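Local coordinates for hypothetical protein, haloacid dehalogenase-like hydrolase (Bacillus subtilis, PDB 1NRW) that removes phosphate from phosphorylated five- and six-carbon sugars and nucleoside monophosphates in vitro, and less readily from flavin mononucleotide, as a magnesium-dependent HAD-superfamily phosphatase, at residues Ala215-Ala220 with Leu242-Met247. Residues are numbered along the deposited sequence; the frame is centred on the assembly and turned at random.
With PO4 (phosphate ion), chain B.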
ATOM      1  N   ALA A 215      -3.193  -7.929   9.946  1.00 14.45           N
ATOM      2  CA  ALA A 215      -2.973  -6.706   9.184  1.00 15.57           C
ATOM      3  C   ALA A 215      -2.916  -6.994   7.683  1.00 15.32           C
ATOM      4  O   ALA A 215      -1.904  -7.468   7.170  1.00 16.28           O
ATOM      5  CB  ALA A 215      -1.675  -6.028   9.632  1.00 13.45           C
ATOM      6  N   SER A 216      -4.018  -6.733   6.991  1.00 15.41           N
ATOM      7  CA  SER A 216      -4.084  -6.908   5.542  1.00 15.54           C
ATOM      8  C   SER A 216      -5.085  -5.863   5.061  1.00 14.17           C
ATOM      9  O   SER A 216      -5.904  -5.375   5.846  1.00 15.42           O
ATOM     10  CB  SER A 216      -4.545  -8.323   5.158  1.00 16.52           C
ATOM     11  OG  SER A 216      -5.919  -8.545   5.441  1.00 17.31           O
ATOM     12  N   LYS A 217      -5.024  -5.490   3.787  1.00 14.43           N
ATOM     13  CA  LYS A 217      -5.954  -4.481   3.303  1.00 13.75           C
ATOM     14  C   LYS A 217      -7.395  -4.953   3.458  1.00 13.41           C
ATOM     15  O   LYS A 217      -8.273  -4.163   3.792  1.00 15.02           O
ATOM     16  CB  LYS A 217      -5.655  -4.125   1.842  1.00 11.67           C
ATOM     17  CG  LYS A 217      -4.345  -3.358   1.675  1.00 12.17           C
ATOM     18  CD  LYS A 217      -4.191  -2.803   0.262  1.00 12.31           C
ATOM     19  CE  LYS A 217      -2.872  -2.048   0.107  1.00 13.84           C
ATOM     20  NZ  LYS A 217      -2.769  -1.423  -1.242  1.00 13.02           N
ATOM     21  N   GLY A 218      -7.626  -6.246   3.234  1.00 14.87           N
ATOM     22  CA  GLY A 218      -8.966  -6.792   3.364  1.00 14.15           C
ATOM     23  C   GLY A 218      -9.480  -6.786   4.797  1.00 14.31           C
ATOM     24  O   GLY A 218     -10.628  -6.437   5.041  1.00 15.33           O
ATOM     25  N   GLN A 219      -8.639  -7.167   5.751  1.00 14.85           N
ATOM     26  CA  GLN A 219      -9.063  -7.178   7.149  1.00 15.99           C
ATOM     27  C   GLN A 219      -9.303  -5.769   7.682  1.00 16.62           C
ATOM     28  O   GLN A 219     -10.205  -5.550   8.491  1.00 15.32           O
ATOM     29  CB  GLN A 219      -8.026  -7.901   8.013  1.00 17.33           C
ATOM     30  CG  GLN A 219      -7.983  -9.399   7.768  1.00 21.05           C
ATOM     31  CD  GLN A 219      -6.881 -10.084   8.544  1.00 23.56           C
ATOM     32  OE1 GLN A 219      -5.724 -10.137   8.104  1.00 24.39           O
ATOM     33  NE2 GLN A 219      -7.226 -10.597   9.716  1.00 19.47           N
ATOM     34  N   ALA A 220      -8.498  -4.813   7.227  1.00 15.57           N
ATOM     35  CA  ALA A 220      -8.650  -3.429   7.658  1.00 15.99           C
ATOM     36  C   ALA A 220      -9.968  -2.882   7.119  1.00 15.21           C
ATOM     37  O   ALA A 220     -10.661  -2.123   7.799  1.00 15.93           O
ATOM     38  CB  ALA A 220      -7.475  -2.580   7.154  1.00 14.71           C
ATOM     39  N   LEU A 242      -1.009  -7.184  -6.297  1.00 16.88           N
ATOM     40  CA  LEU A 242      -1.241  -8.378  -5.495  1.00 17.61           C
ATOM     41  C   LEU A 242      -1.666  -8.119  -4.054  1.00 16.38           C
ATOM     42  O   LEU A 242      -2.464  -8.877  -3.506  1.00 17.86           O
ATOM     43  CB  LEU A 242       0.003  -9.275  -5.521  1.00 20.28           C
ATOM     44  CG  LEU A 242      -0.155 -10.651  -4.866  1.00 25.42           C
ATOM     45  CD1 LEU A 242      -1.323 -11.400  -5.500  1.00 26.58           C
ATOM     46  CD2 LEU A 242       1.146 -11.440  -5.007  1.00 27.29           C
ATOM     47  N   ASN A 243      -1.147  -7.058  -3.439  1.00 15.08           N
ATOM     48  CA  ASN A 243      -1.507  -6.741  -2.062  1.00 14.81           C
ATOM     49  C   ASN A 243      -2.955  -6.262  -1.918  1.00 15.47           C
ATOM     50  O   ASN A 243      -3.437  -6.048  -0.803  1.00 14.47           O
ATOM     51  CB  ASN A 243      -0.527  -5.708  -1.480  1.00 14.25           C
ATOM     52  CG  ASN A 243      -0.479  -4.412  -2.281  1.00 15.36           C
ATOM     53  OD1 ASN A 243      -0.702  -4.407  -3.490  1.00 15.14           O
ATOM     54  ND2 ASN A 243      -0.159  -3.306  -1.603  1.00 14.05           N
ATOM     55  N   ASP A 244      -3.648  -6.097  -3.044  1.00 14.27           N
ATOM     56  CA  ASP A 244      -5.042  -5.658  -3.021  1.00 13.98           C
ATOM     57  C   ASP A 244      -6.017  -6.829  -3.066  1.00 14.42           C
ATOM     58  O   ASP A 244      -7.217  -6.649  -2.854  1.00 14.12           O
ATOM     59  CB  ASP A 244      -5.359  -4.749  -4.215  1.00 12.72           C
ATOM     60  CG  ASP A 244      -4.554  -3.472  -4.217  1.00 13.94           C
ATOM     61  OD1 ASP A 244      -4.268  -2.942  -3.121  1.00 13.63           O
ATOM     62  OD2 ASP A 244      -4.235  -2.985  -5.326  1.00 13.37           O
ATOM     63  N   LYS A 245      -5.507  -8.022  -3.352  1.00 15.01           N
ATOM     64  CA  LYS A 245      -6.355  -9.205  -3.467  1.00 17.16           C
ATOM     65  C   LYS A 245      -7.341  -9.373  -2.315  1.00 17.66           C
ATOM     66  O   LYS A 245      -8.548  -9.519  -2.538  1.00 16.82           O
ATOM     67  CB  LYS A 245      -5.489 -10.459  -3.598  1.00 20.15           C
ATOM     68  CG  LYS A 245      -6.274 -11.749  -3.779  1.00 27.27           C
ATOM     69  CD  LYS A 245      -5.329 -12.933  -3.935  1.00 32.58           C
ATOM     70  CE  LYS A 245      -6.080 -14.252  -3.923  1.00 36.53           C
ATOM     71  NZ  LYS A 245      -7.060 -14.342  -5.037  1.00 39.93           N
ATOM     72  N   SER A 246      -6.837  -9.335  -1.087  1.00 16.20           N
ATOM     73  CA  SER A 246      -7.699  -9.512   0.076  1.00 17.82           C
ATOM     74  C   SER A 246      -8.809  -8.478   0.206  1.00 17.03           C
ATOM     75  O   SER A 246      -9.890  -8.803   0.704  1.00 17.45           O
ATOM     76  CB  SER A 246      -6.869  -9.549   1.369  1.00 16.57           C
ATOM     77  OG  SER A 246      -6.230  -8.312   1.636  1.00 17.63           O
HETATM   78  N   MSE A 247      -8.586  -7.240  -0.233  1.00 16.65           N
HETATM   79  CA  MSE A 247      -9.667  -6.277  -0.086  1.00 17.24           C
HETATM   80  C   MSE A 247     -10.713  -6.418  -1.189  1.00 16.62           C
HETATM   81  O   MSE A 247     -11.886  -6.143  -0.954  1.00 16.30           O
HETATM   82  CB  MSE A 247      -9.148  -4.834   0.046  1.00 21.34           C
HETATM   83  CG  MSE A 247      -8.753  -4.118  -1.207  1.00 22.89           C
HETATM   84 SE   MSE A 247      -8.416  -2.251  -0.729  1.00 33.54          SE
HETATM   85  CE  MSE A 247      -7.375  -1.784  -2.289  1.00 22.78           C
TER
HETATM   86  P   PO4 B 900       0.297   0.381  -2.808  1.00 14.15           P
HETATM   87  O1  PO4 B 900      -0.544   0.015  -3.964  1.00 13.14           O
HETATM   88  O2  PO4 B 900      -0.161  -0.368  -1.610  1.00 14.34           O
HETATM   89  O3  PO4 B 900       1.709   0.036  -3.104  1.00 15.64           O
HETATM   90  O4  PO4 B 900       0.175   1.837  -2.562  1.00 11.57           O
HETATM   91  O   HOH W   1      -2.980  -6.672   1.967  1.00 17.99           O
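G218 and M247 bring the backbones of helices 217-227 and 245-250 into direct contact, their CA atoms being 3.6 Å apart. G218, having no side chain, presents its CA directly to the S246 carbonyl and makes a C-H...O contact with that oxygen (G218 CA to S246 O, 3.5 Å). On one flank the S246 hydroxyl, held between its own backbone N and carbonyl carbon (chi1 66°), accepts a hydrogen bond from G218 N at 3.0 Å, moderately bent at 145°. The start of helix 217-227 thus finds a side-chain acceptor across the interface for one amide, while S216, the N-cap, takes a second from Q219 N. A water links the two backbones, accepting from K217 N at 3.0 Å and donating to N243 O.

Beyond this close backbone approach, K217 extends from CG onward, all later torsions within about 10° of 180°; it starts beside the CB of selenomethionine M247 and passes N243 O with its CD at 3.5 Å. Its NZ forms a salt bridge with D244 OD1 at 2.8 Å, approaching that oxygen nearly along its C-O axis, and donates to phosphate O2 at 2.8 Å. NZ also forms a salt bridge with D10 and a hydrogen bond with the S43 carbonyl. The N243 amide lies beside NZ and the same phosphate oxygen. D244 OD2 is hydrogen-bonded to OG of S241, a calcium ligand, so the carboxylate, itself outside the metal's ligand set, ties the lysine to the metal-binding loop. T44 OG1 and the backbone amides of G45 and D12 also hydrogen-bond the phosphate, which probably came from the crystallisation liquor. A motif III lysine leading a helix, set against the motif IV loop that carries metal ligands D240 and S241 with D244 in the second shell, is characteristic of the HAD phosphatase active site, where K217 and N243 bind phosphate beside the probable nucleophile D10.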